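Local atomic coordinates of VP4 CORE protein (Bluetongue virus, PDB entry 2JHP), a protein that acts as a multifunctional enzyme that builds the cap on viral messenger RNA and forms part of the inner capsid. Residues F410-R415 / V432-W437; P422-V427 / F449-S454; I309-D314 / D365-V370. One frame throughout, in Å; residues are numbered along the deposited sequence.

In the fold
Followed from the N terminus, contact 3 closes first: a loop of 50 residues lies between its segments, and it fastens the loop after strand 302-308 to helix 363-373 in one Rossmann-like sheet domain. In the second such domain, contact 1 pins the loop after strand 406-408 to strand 433-437, closing 16 residues, and contact 2 packs helix 421-430 on the chain leading into helix 453-460, closing 21. These two cross, since their segments alternate, and their centres are about 9 Å apart. Probable backbone hydrogen bonds join them, between Phe449 and Thr413 and between Leu451 and Trp437. Contact 3 stands alone, its centre about 43 Å from that of contact 1.

Contact 1 (F410-R415 / V432-W437); sequences FYLTNR and VIATAW. With SAH (S-adenosyl-L-homocysteine), chain B; GUN (guanine), chain E.
Phe410 meets Thr435 through backbone and ring alike. Its N-H gives a hydrogen bond to Thr435 OG1, N to OG1 2.6 Å with 155° at the hydrogen; the hydroxyl is placed to receive it because OG1 stands between the backbone N and carbonyl carbon of Thr435 (chi1 57°). The same rotamer lays Thr435 CG2 over one face of the Phe410 ring, toward its rim. Guanine lies over the opposite face, also offset toward the rim, with Phe410 CE2 3.9 Å from guanine N1, while a carboxylate oxygen of S-adenosyl-L-homocysteine approaches the ring edge in plane. Phe499 meets the same ring edge-to-face, and Phe117 touches it. Tyr411 turns away from the strand, and its CD1 comes within 3.4 Å of adenine C5 of the cofactor product, the approach being oblique.

Leu412 returns to the strand: its CD2 lies over the backbone, 3.4 Å from Thr435 O, and also touches the Ala434 methyl. A water bridges the two backbones here, accepting from Leu412 N (2.9 Å to the water oxygen) and donating to Thr435 O (2.8 Å). Thr413 then ties down the far end, OG1 accepting from Trp437 N at 3.0 Å and a nearly straight 166°. That hydroxyl is also hydrogen-bonded to Asp448, so it is gripped twice. Asn414 closes the type I turn begun at Tyr411, and its OD1 reaches to 3.3 Å from C8 of the adenine.

The sheet has the strand order 3-2-1-4-5-7-6, with 406-408 fourth and 433-437 fifth, as in Rossmann-fold class I methyltransferases, where the loop after the fourth strand borders the cofactor site; here it also borders guanine.

Contact 2 (P422-V427 / F449-S454); sequences PSIYEV and FALPRS
Leu451 pushes its CD1 methyl against the hydroxyl end of the Tyr425 ring, 3.5 Å from Tyr425 OH and 3.7 Å from Tyr425 CZ. The two side chains point at one another from the strip and from the helix, and the methyl approaches the ring obliquely. Leu451 CG lies anti to its own carbonyl carbon (chi1 -70°), which sends the branch toward helix 421-430. There CD1 also meets the branch methyl of the preceding helix residue, Ile424 CG2, at 4.2 Å. One leucine methyl is thereby shared between two consecutive residues of the helix.

A second apolar touch lies beside it. Ile424 extends its CD1 to Phe449, reaching CZ at 3.9 Å; the methyl sits at the ring edge, near the ring plane, rather than over a face. The Phe449 ring is swung to this place by CG standing between its backbone N and carbonyl carbon (chi1 66°).

Side chains do all the bridging: the closest CA pair, Ile424 and Leu451, is still 10.1 Å apart, and only 185 Å² is buried in total.

The strip at 449-451 is backbone-bonded to Thr413 through Phe449 and to Trp437 of strand 433-437 through Leu451, and runs on into Pro452, the N-cap residue of helix 453-460. Tyr425 continues onto Thr455, Val456 and Asn459, so helix 421-430 packs on helix 453-460 and on the strip before it, while its Val427 touches strand 406-408.

Contact 3 (I309-D314 / D365-V370); sequences IPNSKD and DVRKMV
Ile309 and Val366 join the loop after strand 302-308 to helix 363-373. That strand is the fifth of a Rossmann-like mixed sheet of order 3-2-1-4-5-7-6 and pairs antiparallel with strand 335-341. The apolar part centres on Ile309, whose side chain points at the helix and runs alongside Val366, the two pointing contrary ways. Its CD1 lies 3.5 Å from Val366 CG1, and one helical turn further on it meets Val370 CG2 at 4.0 Å. Leu336 of strand 335-341 packs on both valines, so the helix residues that receive Ile309 also rest on the sheet.

The polar part is a single hydrogen bond from Arg367 to the loop backbone. CG of Arg367 is anti to its backbone N (chi1 -157°), and two further bends bring the guanidinium across to the loop, where Ile309 CG2 comes close to Arg367 NH2, at 3.2 Å and oblique to the guanidinium. Asp314 OD1 stays 5.5 Å from Arg367 NH1, a pair of opposite charges not in contact, so any attraction would be modest. A backbone hydrogen bond between Asp314 and Ser363 secures the loop to the start of the same helix.

At the bond itself, Arg367 NH2 stands 2.7 Å from Pro310 O, with 163° at the hydrogen; the oxygen lies in the guanidinium plane, whereas the nitrogen is tilted 31° from the carbonyl plane.

Contact 1 (F410-R415 / V432-W437)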
loop_
_atom_site.group_PDB
_atom_site.type_symbol
_atom_site.label_atom_id
_atom_site.label_comp_id
_atom_site.label_asym_id
_atom_site.label_seq_id
_atom_site.Cartn_x
_atom_site.Cartn_y
_atom_site.Cartn_z
ATOM N N PHE A 410 -0.425 -6.329 1.038
ATOM C CA PHE A 410 -1.291 -5.942 2.138
ATOM C C PHE A 410 -2.767 -6.257 1.918
ATOM O O PHE A 410 -3.605 -5.361 1.959
ATOM C CB PHE A 410 -1.127 -4.442 2.496
ATOM C CG PHE A 410 0.287 -4.010 2.704
ATOM C CD1 PHE A 410 0.927 -3.239 1.750
ATOM C CD2 PHE A 410 0.974 -4.363 3.856
ATOM C CE1 PHE A 410 2.231 -2.832 1.932
ATOM C CE2 PHE A 410 2.287 -3.950 4.056
ATOM C CZ PHE A 410 2.918 -3.187 3.090
ATOM N N TYR A 411 -3.082 -7.526 1.690
ATOM C CA TYR A 411 -4.468 -7.919 1.514
ATOM C C TYR A 411 -4.707 -9.387 1.840
ATOM O O TYR A 411 -5.746 -9.741 2.401
ATOM C CB TYR A 411 -4.972 -7.552 0.101
ATOM C CG TYR A 411 -4.708 -8.564 -1.001
ATOM C CD1 TYR A 411 -5.593 -9.620 -1.226
ATOM C CD2 TYR A 411 -3.594 -8.442 -1.839
ATOM C CE1 TYR A 411 -5.369 -10.546 -2.251
ATOM C CE2 TYR A 411 -3.352 -9.365 -2.873
ATOM C CZ TYR A 411 -4.243 -10.408 -3.079
ATOM O OH TYR A 411 -4.021 -11.337 -4.073
ATOM N N LEU A 412 -3.747 -10.235 1.488
ATOM C CA LEU A 412 -3.878 -11.687 1.684
ATOM C C LEU A 412 -4.568 -12.105 2.990
ATOM O O LEU A 412 -5.552 -12.835 2.964
ATOM C CB LEU A 412 -2.512 -12.354 1.574
ATOM C CG LEU A 412 -2.059 -12.983 0.242
ATOM C CD1 LEU A 412 -3.055 -12.853 -0.889
ATOM C CD2 LEU A 412 -0.706 -12.465 -0.179
ATOM N N THR A 413 -4.062 -11.607 4.117
ATOM C CA THR A 413 -4.458 -12.045 5.433
ATOM C C THR A 413 -5.500 -11.134 6.040
ATOM O O THR A 413 -5.689 -11.122 7.268
ATOM C CB THR A 413 -3.260 -12.083 6.357
ATOM O OG1 THR A 413 -2.461 -10.917 6.145
ATOM C CG2 THR A 413 -2.419 -13.337 6.096
ATOM N N ASN A 414 -6.166 -10.352 5.186
ATOM C CA ASN A 414 -7.411 -9.676 5.533
ATOM C C ASN A 414 -8.433 -10.717 5.981
ATOM O O ASN A 414 -8.468 -11.827 5.438
ATOM C CB ASN A 414 -7.976 -8.919 4.332
ATOM C CG ASN A 414 -7.341 -7.544 4.125
ATOM O OD1 ASN A 414 -7.918 -6.700 3.444
ATOM N ND2 ASN A 414 -6.153 -7.320 4.692
ATOM N N ARG A 415 -9.271 -10.347 6.951
ATOM C CA ARG A 415 -10.194 -11.280 7.576
ATOM C C ARG A 415 -11.184 -11.931 6.589
ATOM O O ARG A 415 -11.641 -13.056 6.821
ATOM C CB ARG A 415 -10.914 -10.607 8.743
ATOM C CG ARG A 415 -11.394 -11.578 9.811
ATOM C CD ARG A 415 -11.504 -10.913 11.189
ATOM N NE ARG A 415 -10.196 -10.445 11.661
ATOM C CZ ARG A 415 -9.363 -11.154 12.420
ATOM N NH1 ARG A 415 -9.684 -12.380 12.826
ATOM N NH2 ARG A 415 -8.205 -10.628 12.785
ATOM N N VAL A 432 5.533 -11.571 -7.295
ATOM C CA VAL A 432 6.838 -10.909 -7.353
ATOM C C VAL A 432 7.158 -10.354 -5.984
ATOM O O VAL A 432 8.315 -10.306 -5.581
ATOM C CB VAL A 432 6.892 -9.768 -8.396
ATOM C CG1 VAL A 432 8.230 -9.063 -8.354
ATOM C CG2 VAL A 432 6.638 -10.302 -9.798
ATOM N N ILE A 433 6.110 -9.920 -5.291
ATOM C CA ILE A 433 6.193 -9.416 -3.928
ATOM C C ILE A 433 4.829 -9.548 -3.284
ATOM O O ILE A 433 3.832 -9.023 -3.789
ATOM C CB ILE A 433 6.728 -7.948 -3.825
ATOM C CG1 ILE A 433 6.866 -7.555 -2.345
ATOM C CG2 ILE A 433 5.869 -6.974 -4.615
ATOM C CD1 ILE A 433 7.708 -6.322 -2.080
ATOM N N ALA A 434 4.784 -10.281 -2.179
ATOM C CA ALA A 434 3.537 -10.474 -1.445
ATOM C C ALA A 434 3.777 -10.311 0.058
ATOM O O ALA A 434 4.895 -10.528 0.544
ATOM C CB ALA A 434 2.949 -11.836 -1.769
ATOM N N THR A 435 2.744 -9.892 0.780
ATOM C CA THR A 435 2.833 -9.757 2.235
ATOM C C THR A 435 1.782 -10.598 2.950
ATOM O O THR A 435 0.704 -10.827 2.421
ATOM C CB THR A 435 2.666 -8.299 2.708
ATOM O OG1 THR A 435 1.410 -7.797 2.245
ATOM C CG2 THR A 435 3.800 -7.424 2.218
ATOM N N ALA A 436 2.123 -11.040 4.154
ATOM C CA ALA A 436 1.197 -11.737 5.019
ATOM C C ALA A 436 1.434 -11.338 6.470
ATOM O O ALA A 436 2.565 -11.264 6.943
ATOM C CB ALA A 436 1.330 -13.241 4.852
ATOM N N TRP A 437 0.346 -11.076 7.167
ATOM C CA TRP A 437 0.398 -10.711 8.569
ATOM C C TRP A 437 0.730 -11.918 9.478
ATOM O O TRP A 437 0.089 -12.967 9.370
ATOM C CB TRP A 437 -0.946 -10.105 8.971
ATOM C CG TRP A 437 -0.992 -9.660 10.361
ATOM C CD1 TRP A 437 -1.447 -10.374 11.432
ATOM C CD2 TRP A 437 -0.579 -8.392 10.875
ATOM N NE1 TRP A 437 -1.359 -9.622 12.582
ATOM C CE2 TRP A 437 -0.822 -8.403 12.266
ATOM C CE3 TRP A 437 -0.044 -7.242 10.297
ATOM C CZ2 TRP A 437 -0.542 -7.312 13.087
ATOM C CZ3 TRP A 437 0.247 -6.155 11.109
ATOM C CH2 TRP A 437 -0.008 -6.197 12.497
HETATM N N SAH B . -2.727 -3.396 -1.700
HETATM C CA SAH B . -2.824 -1.986 -1.206
HETATM C CB SAH B . -3.974 -1.720 -0.229
HETATM C CG SAH B . -4.530 -2.848 0.620
HETATM S SD SAH B . -6.082 -2.339 1.410
HETATM C C SAH B . -1.509 -1.464 -0.649
HETATM O O SAH B . -0.446 -1.708 -1.225
HETATM O OXT SAH B . -1.480 -0.762 0.361
HETATM C "C5'" SAH B . -6.740 -4.019 1.203
HETATM C "C4'" SAH B . -7.737 -4.130 0.061
HETATM O "O4'" SAH B . -7.677 -5.411 -0.533
HETATM C "C3'" SAH B . -9.177 -3.914 0.519
HETATM O "O3'" SAH B . -9.798 -3.102 -0.463
HETATM C "C2'" SAH B . -9.796 -5.303 0.485
HETATM O "O2'" SAH B . -11.154 -5.291 0.135
HETATM C "C1'" SAH B . -8.979 -5.982 -0.613
HETATM N N9 SAH B . -8.965 -7.458 -0.501
HETATM C C8 SAH B . -8.927 -8.211 0.650
HETATM N N7 SAH B . -8.933 -9.525 0.309
HETATM C C5 SAH B . -8.975 -9.626 -1.041
HETATM C C6 SAH B . -8.991 -10.715 -1.917
HETATM N N6 SAH B . -8.962 -11.958 -1.443
HETATM N N1 SAH B . -9.025 -10.504 -3.283
HETATM C C2 SAH B . -9.044 -9.213 -3.782
HETATM N N3 SAH B . -9.027 -8.131 -2.919
HETATM C C4 SAH B . -8.995 -8.329 -1.567
HETATM N N9 GUN E . 0.322 1.698 3.233
HETATM C C8 GUN E . -0.970 1.599 2.923
HETATM N N7 GUN E . -1.534 0.659 3.685
HETATM C C5 GUN E . -0.601 0.156 4.492
HETATM C C6 GUN E . -0.612 -0.829 5.481
HETATM O O6 GUN E . -1.647 -1.433 5.757
HETATM N N1 GUN E . 0.575 -1.128 6.164
HETATM C C2 GUN E . 1.740 -0.423 5.822
HETATM N N2 GUN E . 2.875 -0.677 6.444
HETATM N N3 GUN E . 1.713 0.519 4.863
HETATM C C4 GUN E . 0.585 0.821 4.201
HETATM O O HOH W 1 -1.074 -9.420 0.729
#

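Contact 2 (P422-V427 / F449-S454)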
loop_
_atom_site.group_PDB
_atom_site.type_symbol
_atom_site.label_atom_id
_atom_site.label_comp_id
_atom_site.label_asym_id
_atom_site.label_seq_id
_atom_site.Cartn_x
_atom_site.Cartn_y
_atom_site.Cartn_z
ATOM N N PRO A 422 -4.234 -22.358 1.697
ATOM C CA PRO A 422 -3.705 -22.969 0.482
ATOM C C PRO A 422 -3.547 -21.964 -0.652
ATOM O O PRO A 422 -2.465 -21.865 -1.235
ATOM C CB PRO A 422 -4.762 -24.019 0.118
ATOM C CG PRO A 422 -5.379 -24.403 1.442
ATOM C CD PRO A 422 -5.358 -23.131 2.266
ATOM N N SER A 423 -4.604 -21.205 -0.942
ATOM C CA SER A 423 -4.595 -20.323 -2.105
ATOM C C SER A 423 -3.779 -19.074 -1.809
ATOM O O SER A 423 -3.296 -18.411 -2.735
ATOM C CB SER A 423 -6.023 -19.974 -2.553
ATOM O OG SER A 423 -6.679 -19.181 -1.577
ATOM N N ILE A 424 -3.635 -18.762 -0.517
ATOM C CA ILE A 424 -2.761 -17.682 -0.057
ATOM C C ILE A 424 -1.318 -18.069 -0.343
ATOM O O ILE A 424 -0.594 -17.319 -0.980
ATOM C CB ILE A 424 -2.977 -17.339 1.462
ATOM C CG1 ILE A 424 -4.332 -16.641 1.674
ATOM C CG2 ILE A 424 -1.812 -16.497 2.026
ATOM C CD1 ILE A 424 -4.705 -16.391 3.127
ATOM N N TYR A 425 -0.916 -19.255 0.101
ATOM C CA TYR A 425 0.437 -19.750 -0.154
ATOM C C TYR A 425 0.707 -19.923 -1.651
ATOM O O TYR A 425 1.818 -19.690 -2.117
ATOM C CB TYR A 425 0.710 -21.041 0.635
ATOM C CG TYR A 425 0.835 -20.807 2.127
ATOM C CD1 TYR A 425 -0.090 -21.347 3.029
ATOM C CD2 TYR A 425 1.869 -20.021 2.636
ATOM C CE1 TYR A 425 0.020 -21.103 4.415
ATOM C CE2 TYR A 425 1.976 -19.768 4.020
ATOM C CZ TYR A 425 1.063 -20.315 4.891
ATOM O OH TYR A 425 1.225 -20.045 6.216
ATOM N N GLU A 426 -0.329 -20.297 -2.396
ATOM C CA GLU A 426 -0.256 -20.402 -3.850
ATOM C C GLU A 426 0.082 -19.047 -4.481
ATOM O O GLU A 426 0.828 -18.985 -5.454
ATOM C CB GLU A 426 -1.566 -20.957 -4.417
ATOM C CG GLU A 426 -1.441 -21.678 -5.752
ATOM C CD GLU A 426 -1.397 -23.202 -5.617
ATOM O OE1 GLU A 426 -2.226 -23.752 -4.850
ATOM O OE2 GLU A 426 -0.555 -23.856 -6.290
ATOM N N VAL A 427 -0.449 -17.963 -3.921
ATOM C CA VAL A 427 -0.052 -16.618 -4.350
ATOM C C VAL A 427 1.414 -16.301 -4.001
ATOM O O VAL A 427 2.179 -15.850 -4.858
ATOM C CB VAL A 427 -0.979 -15.528 -3.776
ATOM C CG1 VAL A 427 -0.411 -14.147 -4.042
ATOM C CG2 VAL A 427 -2.361 -15.649 -4.368
ATOM N N PHE A 449 -5.762 -11.599 10.266
ATOM C CA PHE A 449 -5.414 -12.780 11.027
ATOM C C PHE A 449 -3.955 -13.115 10.746
ATOM O O PHE A 449 -3.446 -12.857 9.652
ATOM C CB PHE A 449 -6.343 -13.944 10.681
ATOM C CG PHE A 449 -6.208 -14.446 9.263
ATOM C CD1 PHE A 449 -5.302 -15.475 8.939
ATOM C CD2 PHE A 449 -6.996 -13.920 8.251
ATOM C CE1 PHE A 449 -5.191 -15.952 7.654
ATOM C CE2 PHE A 449 -6.871 -14.404 6.945
ATOM C CZ PHE A 449 -5.966 -15.416 6.658
ATOM N N ALA A 450 -3.287 -13.681 11.747
ATOM C CA ALA A 450 -1.877 -14.049 11.663
ATOM C C ALA A 450 -1.659 -15.463 11.133
ATOM O O ALA A 450 -2.255 -16.406 11.625
ATOM C CB ALA A 450 -1.220 -13.892 13.032
ATOM N N LEU A 451 -0.798 -15.596 10.124
ATOM C CA LEU A 451 -0.288 -16.896 9.676
ATOM C C LEU A 451 0.806 -17.319 10.646
ATOM O O LEU A 451 1.597 -16.487 11.067
ATOM C CB LEU A 451 0.307 -16.808 8.259
ATOM C CG LEU A 451 -0.588 -16.584 7.040
ATOM C CD1 LEU A 451 0.188 -16.784 5.759
ATOM C CD2 LEU A 451 -1.829 -17.478 7.077
ATOM N N PRO A 452 0.824 -18.602 11.051
ATOM C CA PRO A 452 1.942 -19.057 11.883
ATOM C C PRO A 452 3.271 -18.838 11.181
ATOM O O PRO A 452 3.442 -19.284 10.055
ATOM C CB PRO A 452 1.648 -20.560 12.065
ATOM C CG PRO A 452 0.178 -20.683 11.892
ATOM C CD PRO A 452 -0.170 -19.680 10.839
ATOM N N ARG A 453 4.193 -18.135 11.833
ATOM C CA ARG A 453 5.529 -17.855 11.269
ATOM C C ARG A 453 6.293 -19.074 10.765
ATOM O O ARG A 453 6.898 -19.035 9.695
ATOM C CB ARG A 453 6.409 -17.133 12.279
ATOM C CG ARG A 453 6.045 -15.688 12.493
ATOM C CD ARG A 453 7.100 -15.030 13.321
ATOM N NE ARG A 453 6.800 -13.628 13.518
ATOM C CZ ARG A 453 6.026 -13.151 14.492
ATOM N NH1 ARG A 453 5.812 -11.845 14.572
ATOM N NH2 ARG A 453 5.471 -13.978 15.377
ATOM N N SER A 454 6.278 -20.146 11.548
ATOM C CA SER A 454 7.024 -21.348 11.205
ATOM C C SER A 454 6.435 -22.003 9.969
ATOM O O SER A 454 7.165 -22.542 9.144
ATOM C CB SER A 454 7.067 -22.326 12.378
ATOM O OG SER A 454 5.779 -22.839 12.671
#

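Contact 3 (I309-D314 / D365-V370)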
loop_
_atom_site.group_PDB
_atom_site.type_symbol
_atom_site.label_atom_id
_atom_site.label_comp_id
_atom_site.label_asym_id
_atom_site.label_seq_id
_atom_site.Cartn_x
_atom_site.Cartn_y
_atom_site.Cartn_z
ATOM N N ILE A 309 -31.953 16.393 -10.797
ATOM C CA ILE A 309 -33.236 15.712 -10.607
ATOM C C ILE A 309 -34.393 16.703 -10.731
ATOM O O ILE A 309 -34.420 17.715 -10.024
ATOM C CB ILE A 309 -33.333 15.042 -9.226
ATOM C CG1 ILE A 309 -31.973 14.485 -8.815
ATOM C CG2 ILE A 309 -34.426 13.960 -9.232
ATOM C CD1 ILE A 309 -31.731 14.445 -7.319
ATOM N N PRO A 310 -35.346 16.414 -11.637
ATOM C CA PRO A 310 -36.551 17.234 -11.859
ATOM C C PRO A 310 -37.472 17.310 -10.633
ATOM O O PRO A 310 -37.403 16.452 -9.749
ATOM C CB PRO A 310 -37.253 16.515 -13.016
ATOM C CG PRO A 310 -36.720 15.108 -12.982
ATOM C CD PRO A 310 -35.294 15.250 -12.545
ATOM N N ASN A 311 -38.322 18.330 -10.584
ATOM C CA ASN A 311 -39.223 18.522 -9.452
ATOM C C ASN A 311 -40.618 18.001 -9.747
ATOM O O ASN A 311 -41.290 17.449 -8.873
ATOM C CB ASN A 311 -39.298 20.003 -9.072
ATOM C CG ASN A 311 -37.942 20.589 -8.714
ATOM O OD1 ASN A 311 -36.928 19.876 -8.642
ATOM N ND2 ASN A 311 -37.921 21.904 -8.482
ATOM N N SER A 312 -41.041 18.187 -10.993
ATOM C CA SER A 312 -42.377 17.820 -11.434
ATOM C C SER A 312 -42.510 16.315 -11.652
ATOM O O SER A 312 -43.469 15.701 -11.187
ATOM C CB SER A 312 -42.725 18.579 -12.713
ATOM O OG SER A 312 -42.357 19.942 -12.590
ATOM N N LYS A 313 -41.543 15.730 -12.355
ATOM C CA LYS A 313 -41.565 14.306 -12.691
ATOM C C LYS A 313 -41.222 13.433 -11.489
ATOM O O LYS A 313 -40.238 13.683 -10.793
ATOM C CB LYS A 313 -40.606 14.025 -13.854
ATOM C CG LYS A 313 -41.088 14.571 -15.195
ATOM C CD LYS A 313 -39.949 15.144 -16.025
ATOM C CE LYS A 313 -40.501 15.882 -17.242
ATOM N NZ LYS A 313 -39.487 16.801 -17.848
ATOM N N ASP A 314 -42.049 12.418 -11.247
ATOM C CA ASP A 314 -41.825 11.459 -10.164
ATOM C C ASP A 314 -40.998 10.268 -10.627
ATOM O O ASP A 314 -40.276 9.648 -9.840
ATOM C CB ASP A 314 -43.155 10.993 -9.573
ATOM C CG ASP A 314 -43.553 11.795 -8.350
ATOM O OD1 ASP A 314 -42.637 12.106 -7.542
ATOM O OD2 ASP A 314 -44.768 12.123 -8.201
ATOM N N ASP A 365 -35.996 7.889 -4.690
ATOM C CA ASP A 365 -34.846 7.113 -4.240
ATOM C C ASP A 365 -33.552 7.835 -4.596
ATOM O O ASP A 365 -32.503 7.660 -3.952
ATOM C CB ASP A 365 -34.872 5.723 -4.869
ATOM C CG ASP A 365 -36.082 4.923 -4.448
ATOM O OD1 ASP A 365 -36.218 4.624 -3.240
ATOM O OD2 ASP A 365 -36.899 4.592 -5.332
ATOM N N VAL A 366 -33.650 8.649 -5.638
ATOM C CA VAL A 366 -32.566 9.499 -6.072
ATOM C C VAL A 366 -32.575 10.796 -5.237
ATOM O O VAL A 366 -31.585 11.519 -5.161
ATOM C CB VAL A 366 -32.654 9.684 -7.616
ATOM C CG1 VAL A 366 -32.624 11.134 -8.026
ATOM C CG2 VAL A 366 -31.543 8.878 -8.315
ATOM N N ARG A 367 -33.699 11.046 -4.574
ATOM C CA ARG A 367 -33.853 12.164 -3.645
ATOM C C ARG A 367 -33.210 11.811 -2.303
ATOM O O ARG A 367 -32.570 12.656 -1.676
ATOM C CB ARG A 367 -35.338 12.485 -3.470
ATOM C CG ARG A 367 -35.668 13.891 -3.014
ATOM C CD ARG A 367 -36.783 14.486 -3.879
ATOM N NE ARG A 367 -36.248 14.905 -5.179
ATOM C CZ ARG A 367 -36.984 15.260 -6.234
ATOM N NH1 ARG A 367 -38.321 15.244 -6.183
ATOM N NH2 ARG A 367 -36.373 15.628 -7.355
ATOM N N LYS A 368 -33.383 10.556 -1.879
ATOM C CA LYS A 368 -32.764 10.043 -0.658
ATOM C C LYS A 368 -31.248 10.103 -0.718
ATOM O O LYS A 368 -30.603 10.461 0.269
ATOM C CB LYS A 368 -33.191 8.599 -0.372
ATOM C CG LYS A 368 -34.047 8.419 0.881
ATOM C CD LYS A 368 -33.227 8.435 2.184
ATOM C CE LYS A 368 -34.125 8.656 3.403
ATOM N NZ LYS A 368 -33.369 8.686 4.683
ATOM N N MET A 369 -30.679 9.744 -1.866
ATOM C CA MET A 369 -29.228 9.700 -1.995
ATOM C C MET A 369 -28.598 11.028 -1.573
ATOM O O MET A 369 -27.698 11.051 -0.724
ATOM C CB MET A 369 -28.807 9.313 -3.416
ATOM C CG MET A 369 -28.965 7.841 -3.727
ATOM S SD MET A 369 -27.902 7.292 -5.076
ATOM C CE MET A 369 -28.769 7.922 -6.501
ATOM N N VAL A 370 -29.093 12.122 -2.157
ATOM C CA VAL A 370 -28.681 13.477 -1.797
ATOM C C VAL A 370 -28.752 13.667 -0.280
ATOM O O VAL A 370 -27.769 14.039 0.355
ATOM C CB VAL A 370 -29.561 14.536 -2.502
ATOM C CG1 VAL A 370 -29.277 15.952 -1.958
ATOM C CG2 VAL A 370 -29.384 14.469 -4.021
#